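Local structure of MHC class I antigen (Anolis carolinensis, 7CPO) at residues Val36-Ala40 with Ser41-Tyr45; His73-Ser76 with Phe77-His80; Lys158-Leu162 with Glu163-Ile167. The protein probably displays peptides at the cell surface for recognition by T cells, as MHC class I heavy chains do together with beta2-microglobulin. One frame throughout, in Å; residues are numbered along the deposited sequence.

Contact 1 (Val36-Ala40 with Ser41-Tyr45); sequences VSYNA and STRRY
Val36 lies over one face of the Tyr45 ring in the beta hairpin of strands 33-39 and 44-47, at one edge of the sheet that floors the class I peptide-binding groove. The CB of Val36 sits 4.0 Å from the centroid of that ring, a CH-pi contact, while its two methyl branches straddle the phenol end: CG2 approaches Tyr45 CZ to 3.5 Å and CG1 approaches Tyr45 CE2 to 3.6 Å. The Tyr45 hydroxyl bonds to Tyr9 and Tyr62, and its ring packs on an apolar side chain of the bound peptide. Tyr38 and Tyr45 form an antiparallel non-hydrogen-bonded pair, so both rings leave the same face. With CG anti to the backbone N (chi1 171°), the Tyr38 ring runs along the turn instead of over Tyr45, bringing CE1 within 3.3 Å of Arg43 C; its hydroxyl goes on to Glu74 of helix 62-87. Arg44 leaves the face opposite the two tyrosines, and its guanidinium forms a salt bridge with Glu64 of the same helix. Ser37 OG bonds Asp53 of beta2-microglobulin. The turn is closed by the backbone: Arg43 N donates to Asn39 O at 2.8 Å, nearly in line with the carbonyl (C=O...N angle 174°).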
# COMPACT_ATOMS: atom_id res chain seq x y z
N VAL A 36 6.05 -9.32 -7.12
CA VAL A 36 6.98 -8.97 -8.19
C VAL A 36 7.13 -7.46 -8.18
O VAL A 36 6.25 -6.73 -7.71
CB VAL A 36 6.50 -9.43 -9.59
CG1 VAL A 36 6.65 -10.96 -9.74
CG2 VAL A 36 5.04 -8.98 -9.84
N SER A 37 8.26 -6.98 -8.69
CA SER A 37 8.32 -5.56 -8.97
C SER A 37 9.28 -5.35 -10.12
O SER A 37 10.15 -6.18 -10.39
CB SER A 37 8.72 -4.72 -7.75
OG SER A 37 10.10 -4.50 -7.67
N TYR A 38 9.06 -4.29 -10.85
CA TYR A 38 9.96 -3.94 -11.93
C TYR A 38 10.79 -2.80 -11.39
O TYR A 38 10.32 -1.67 -11.22
CB TYR A 38 9.23 -3.55 -13.20
CG TYR A 38 10.15 -2.98 -14.24
CD1 TYR A 38 10.85 -3.81 -15.10
CD2 TYR A 38 10.33 -1.61 -14.36
CE1 TYR A 38 11.69 -3.28 -16.06
CE2 TYR A 38 11.16 -1.08 -15.31
CZ TYR A 38 11.85 -1.92 -16.16
OH TYR A 38 12.68 -1.37 -17.11
N ASN A 39 12.03 -3.11 -11.09
CA ASN A 39 12.94 -2.15 -10.49
C ASN A 39 13.44 -1.31 -11.67
O ASN A 39 14.14 -1.80 -12.57
CB ASN A 39 13.93 -2.97 -9.65
CG ASN A 39 15.19 -2.25 -9.23
OD1 ASN A 39 15.53 -1.22 -9.76
ND2 ASN A 39 15.98 -2.90 -8.39
N ALA A 40 12.93 -0.07 -11.77
CA ALA A 40 13.26 0.79 -12.90
C ALA A 40 14.76 1.04 -12.96
O ALA A 40 15.32 1.33 -14.02
CB ALA A 40 12.55 2.13 -12.79
N SER A 41 15.42 0.92 -11.82
CA SER A 41 16.84 0.69 -11.89
C SER A 41 17.09 -0.61 -12.63
O SER A 41 17.58 -0.57 -13.75
CB SER A 41 17.49 0.73 -10.49
OG SER A 41 18.84 0.30 -10.59
N THR A 42 16.59 -1.77 -12.13
CA THR A 42 17.09 -3.05 -12.71
C THR A 42 16.80 -3.21 -14.18
O THR A 42 17.49 -3.98 -14.85
CB THR A 42 16.55 -4.37 -12.15
OG1 THR A 42 15.15 -4.19 -11.83
CG2 THR A 42 17.40 -4.80 -11.02
N ARG A 43 15.73 -2.60 -14.68
CA ARG A 43 15.18 -2.93 -16.00
C ARG A 43 14.80 -4.40 -16.09
O ARG A 43 14.65 -4.93 -17.18
CB ARG A 43 16.18 -2.60 -17.12
CG ARG A 43 16.32 -1.13 -17.51
CD ARG A 43 17.82 -0.78 -17.56
NE ARG A 43 18.11 0.51 -18.20
CZ ARG A 43 18.79 0.66 -19.35
NH1 ARG A 43 19.30 -0.39 -20.00
NH2 ARG A 43 18.98 1.88 -19.83
N ARG A 44 14.66 -5.04 -14.92
CA ARG A 44 14.25 -6.44 -14.78
C ARG A 44 13.00 -6.48 -13.95
O ARG A 44 12.91 -5.78 -12.94
CB ARG A 44 15.35 -7.28 -14.17
CG ARG A 44 16.67 -7.20 -14.89
CD ARG A 44 16.61 -7.93 -16.21
NE ARG A 44 16.11 -9.29 -16.04
CZ ARG A 44 15.78 -10.10 -17.04
NH1 ARG A 44 15.91 -9.71 -18.31
NH2 ARG A 44 15.31 -11.31 -16.77
N TYR A 45 12.00 -7.23 -14.40
CA TYR A 45 10.90 -7.64 -13.55
C TYR A 45 11.43 -8.72 -12.60
O TYR A 45 11.93 -9.76 -13.05
CB TYR A 45 9.79 -8.12 -14.48
CG TYR A 45 8.48 -8.64 -13.94
CD1 TYR A 45 7.38 -7.80 -13.77
CD2 TYR A 45 8.30 -10.01 -13.73
CE1 TYR A 45 6.12 -8.31 -13.35
CE2 TYR A 45 7.05 -10.54 -13.32
CZ TYR A 45 5.96 -9.69 -13.14
OH TYR A 45 4.74 -10.24 -12.73

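Contact 2 (His73-Ser76 with Phe77-His80); sequences HERS and FRDH
The Arg78 guanidinium meets Glu74 OE2 at its edge and in its plane, while Arg75 CA and Glu74 O lie over one face, displaced from its middle. The carboxylate does not lie flat against it: the two planes are 70° apart, and NH1 of Arg78 makes a weak hydrogen bond of 3.2 Å to OE2 of Glu74 within the salt bridge. Glu74 is extended beyond CG, whereas the Arg78 chain bends at chi3 (-91°), which folds its guanidinium back toward the preceding turn and leaves NH2 3.4 Å from Arg75 CG. The other carboxylate oxygen, OE1, is taken up by Tyr38. On the groove side, Ser76 O sits 3.2 Å above one face of the His80 ring. The same oxygen accepts the backbone N of His80 at 2.8 Å. The Phe77 ring has Ser76 C at its edge, and its CD1 comes 3.1 Å from His73 O; the same ring meets Phe97 edge-to-face. His73 bonds the peptide backbone through NE2 and Tyr26 through ND1. These contacts between successive turns belong to helix 62-87, one wall of the class I peptide-binding groove: Arg75, Arg78 and Asp79 are exposed, while His73, Ser76, Phe77 and His80 touch the bound peptide.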
# COMPACT_ATOMS: atom_id res chain seq x y z
N HIS A 73 6.09 -0.88 -21.32
CA HIS A 73 5.17 0.03 -20.63
C HIS A 73 5.89 1.29 -20.16
O HIS A 73 5.35 2.39 -20.26
CB HIS A 73 4.52 -0.69 -19.44
CG HIS A 73 3.74 -1.90 -19.82
ND1 HIS A 73 3.42 -2.89 -18.91
CD2 HIS A 73 3.19 -2.29 -21.00
CE1 HIS A 73 2.72 -3.83 -19.52
NE2 HIS A 73 2.57 -3.49 -20.78
N GLU A 74 7.12 1.14 -19.63
CA GLU A 74 7.90 2.30 -19.22
C GLU A 74 8.10 3.28 -20.38
O GLU A 74 7.87 4.49 -20.23
CB GLU A 74 9.25 1.86 -18.65
CG GLU A 74 10.05 3.01 -18.04
CD GLU A 74 11.43 2.61 -17.56
OE1 GLU A 74 11.82 1.43 -17.73
OE2 GLU A 74 12.14 3.49 -17.02
N ARG A 75 8.51 2.78 -21.55
CA ARG A 75 8.69 3.68 -22.69
C ARG A 75 7.37 4.31 -23.11
O ARG A 75 7.32 5.50 -23.44
CB ARG A 75 9.33 2.92 -23.87
CG ARG A 75 10.86 2.96 -23.83
CD ARG A 75 11.51 2.33 -25.06
NE ARG A 75 11.04 0.96 -25.18
CZ ARG A 75 11.63 -0.10 -24.65
NH1 ARG A 75 12.77 0.05 -23.99
NH2 ARG A 75 11.09 -1.30 -24.80
N SER A 76 6.28 3.53 -23.10
CA SER A 76 4.96 4.08 -23.44
C SER A 76 4.57 5.20 -22.48
O SER A 76 3.97 6.20 -22.88
CB SER A 76 3.89 2.99 -23.38
OG SER A 76 3.98 2.08 -24.47
N PHE A 77 4.89 5.04 -21.19
CA PHE A 77 4.48 6.05 -20.21
C PHE A 77 5.24 7.35 -20.42
O PHE A 77 4.66 8.43 -20.29
CB PHE A 77 4.64 5.50 -18.79
CG PHE A 77 3.47 4.67 -18.32
CD1 PHE A 77 2.80 3.83 -19.20
CD2 PHE A 77 3.00 4.76 -17.03
CE1 PHE A 77 1.72 3.09 -18.79
CE2 PHE A 77 1.91 4.02 -16.61
CZ PHE A 77 1.27 3.18 -17.51
N ARG A 78 6.52 7.27 -20.80
CA ARG A 78 7.25 8.49 -21.16
C ARG A 78 6.54 9.22 -22.29
O ARG A 78 6.34 10.44 -22.24
CB ARG A 78 8.69 8.17 -21.56
CG ARG A 78 9.47 7.48 -20.46
CD ARG A 78 10.97 7.75 -20.60
NE ARG A 78 11.62 6.72 -21.41
CZ ARG A 78 12.16 5.62 -20.89
NH1 ARG A 78 12.09 5.41 -19.58
NH2 ARG A 78 12.74 4.72 -21.68
N ASP A 79 6.14 8.47 -23.33
CA ASP A 79 5.33 9.05 -24.39
C ASP A 79 4.02 9.62 -23.85
O ASP A 79 3.59 10.70 -24.28
CB ASP A 79 5.04 8.01 -25.46
CG ASP A 79 6.18 7.82 -26.42
OD1 ASP A 79 7.33 8.16 -26.06
OD2 ASP A 79 5.92 7.32 -27.54
N HIS A 80 3.35 8.90 -22.94
CA HIS A 80 2.06 9.39 -22.46
C HIS A 80 2.23 10.72 -21.75
O HIS A 80 1.50 11.68 -22.03
CB HIS A 80 1.39 8.37 -21.53
CG HIS A 80 0.92 7.12 -22.22
ND1 HIS A 80 0.88 6.99 -23.59
CD2 HIS A 80 0.49 5.94 -21.72
CE1 HIS A 80 0.43 5.79 -23.91
NE2 HIS A 80 0.18 5.13 -22.79

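Contact 3 (Lys158-Leu162 with Glu163-Ile167); sequences KKTYL and EETCI
Thr160 O accepts two backbone donors, Glu164 N at 2.8 Å and Thr165 N at 3.2 Å, which reach it from opposite faces of its carbonyl plane. This double acceptance marks a wider pi-type turn at 163-165, and the next bond keeps the longer step, Cys166 N reaching Tyr161 O at 2.8 Å. Ahead of the widening the pattern is still alpha-helical, with Glu163 N bonded to Lys159 O. The direction of the helix changes here as well: the short axes of 158-162 and 163-167 differ by 39°. Helix 152-176 forms a wall of the class I peptide-binding groove, and Cys166 ties it to the sheet floor through a disulfide to Cys103. A first torsion of 180° turns the sulfur of Cys166 away from its own backbone N; it lies obliquely to the Tyr161 ring, 5.4 Å from its centroid, while CB of Cys166 comes over one face and touches Tyr161 CE2 at 4.0 Å. Thr165 approaches the same ring obliquely through its methyl CG2, and Leu162 CD2 lies at the ring edge, in plane. The hydroxyl of Tyr161 bonds to the peptide backbone. Lys159 bends at chi4 (-56°) and forms a salt bridge through NZ to Glu163 OE1 at 2.6 Å, approaching from above the carboxylate plane. The second oxygen, OE2 of Glu163, forms a salt bridge with Lys129.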
# COMPACT_ATOMS: atom_id res chain seq x y z
N LYS A 158 -8.16 -6.56 -23.67
CA LYS A 158 -8.17 -6.13 -22.28
C LYS A 158 -9.27 -6.82 -21.49
O LYS A 158 -9.04 -7.28 -20.37
CB LYS A 158 -8.30 -4.61 -22.21
CG LYS A 158 -7.06 -3.93 -22.68
CD LYS A 158 -7.21 -2.44 -22.76
CE LYS A 158 -5.89 -1.81 -23.24
NZ LYS A 158 -5.42 -2.43 -24.49
N LYS A 159 -10.47 -6.93 -22.07
CA LYS A 159 -11.54 -7.70 -21.45
C LYS A 159 -11.11 -9.15 -21.23
O LYS A 159 -11.27 -9.70 -20.13
CB LYS A 159 -12.80 -7.64 -22.32
CG LYS A 159 -14.02 -8.35 -21.75
CD LYS A 159 -15.20 -8.28 -22.75
CE LYS A 159 -16.53 -8.73 -22.15
NZ LYS A 159 -16.48 -10.11 -21.58
N THR A 160 -10.55 -9.78 -22.26
CA THR A 160 -10.02 -11.13 -22.11
C THR A 160 -8.98 -11.18 -20.99
O THR A 160 -9.03 -12.07 -20.12
CB THR A 160 -9.41 -11.59 -23.43
OG1 THR A 160 -10.47 -11.71 -24.41
CG2 THR A 160 -8.66 -12.94 -23.28
N TYR A 161 -8.04 -10.23 -20.98
CA TYR A 161 -7.01 -10.23 -19.95
C TYR A 161 -7.63 -10.10 -18.57
O TYR A 161 -7.28 -10.83 -17.65
CB TYR A 161 -6.00 -9.11 -20.19
CG TYR A 161 -5.02 -8.99 -19.06
CD1 TYR A 161 -3.83 -9.72 -19.07
CD2 TYR A 161 -5.29 -8.18 -17.95
CE1 TYR A 161 -2.94 -9.64 -18.02
CE2 TYR A 161 -4.40 -8.10 -16.88
CZ TYR A 161 -3.23 -8.83 -16.93
OH TYR A 161 -2.35 -8.74 -15.89
N LEU A 162 -8.57 -9.16 -18.40
CA LEU A 162 -9.13 -8.93 -17.08
C LEU A 162 -10.01 -10.08 -16.64
O LEU A 162 -10.00 -10.46 -15.46
CB LEU A 162 -9.92 -7.62 -17.07
CG LEU A 162 -9.09 -6.36 -17.28
CD1 LEU A 162 -10.00 -5.13 -17.42
CD2 LEU A 162 -8.12 -6.19 -16.13
N GLU A 163 -10.76 -10.67 -17.56
CA GLU A 163 -11.74 -11.68 -17.19
C GLU A 163 -11.17 -13.09 -17.17
O GLU A 163 -11.69 -13.95 -16.45
CB GLU A 163 -12.94 -11.62 -18.14
CG GLU A 163 -13.63 -10.27 -18.10
CD GLU A 163 -14.96 -10.25 -18.82
OE1 GLU A 163 -15.23 -11.19 -19.60
OE2 GLU A 163 -15.74 -9.29 -18.60
N GLU A 164 -10.09 -13.33 -17.91
CA GLU A 164 -9.61 -14.70 -18.00
C GLU A 164 -8.14 -14.82 -17.66
O GLU A 164 -7.79 -15.53 -16.72
CB GLU A 164 -9.94 -15.25 -19.39
CG GLU A 164 -11.46 -15.36 -19.58
CD GLU A 164 -11.91 -15.19 -21.01
OE1 GLU A 164 -11.09 -15.43 -21.94
OE2 GLU A 164 -13.09 -14.80 -21.20
N THR A 165 -7.27 -14.12 -18.40
CA THR A 165 -5.83 -14.28 -18.22
C THR A 165 -5.42 -13.94 -16.79
O THR A 165 -4.73 -14.73 -16.13
CB THR A 165 -5.07 -13.43 -19.23
OG1 THR A 165 -5.44 -13.80 -20.56
CG2 THR A 165 -3.58 -13.62 -19.08
N CYS A 166 -5.86 -12.77 -16.31
CA CYS A 166 -5.57 -12.30 -14.96
C CYS A 166 -6.07 -13.27 -13.89
O CYS A 166 -5.38 -13.53 -12.90
CB CYS A 166 -6.20 -10.92 -14.75
SG CYS A 166 -5.95 -10.15 -13.10
N ILE A 167 -7.28 -13.81 -14.07
CA ILE A 167 -7.86 -14.75 -13.11
C ILE A 167 -7.08 -16.06 -13.10
O ILE A 167 -6.85 -16.65 -12.04
CB ILE A 167 -9.35 -14.99 -13.46
CG1 ILE A 167 -10.17 -13.71 -13.20
CG2 ILE A 167 -9.93 -16.17 -12.69
CD1 ILE A 167 -10.44 -13.45 -11.70

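All three contacts belong to the peptide-binding platform, and each mixes buried with exposed residues. Contact 1 lies in the sheet, at the hairpin of the outermost strand and its neighbour; contact 2 and contact 3 lie within separate helices, their centres about 22 Å apart. Contact 1 and contact 2 meet through Tyr38 and Glu74, whereas contact 3 stays about 8 Å from either at the nearest atoms. Chemistry follows place: the hairpin relies on aromatic packing and a turn bond, and both helices carry an i to i+4 salt bridge. Of the two helices, that of contact 3 has the wider pi-type turn, and contact 3 alone of the three holds a disulfide cysteine.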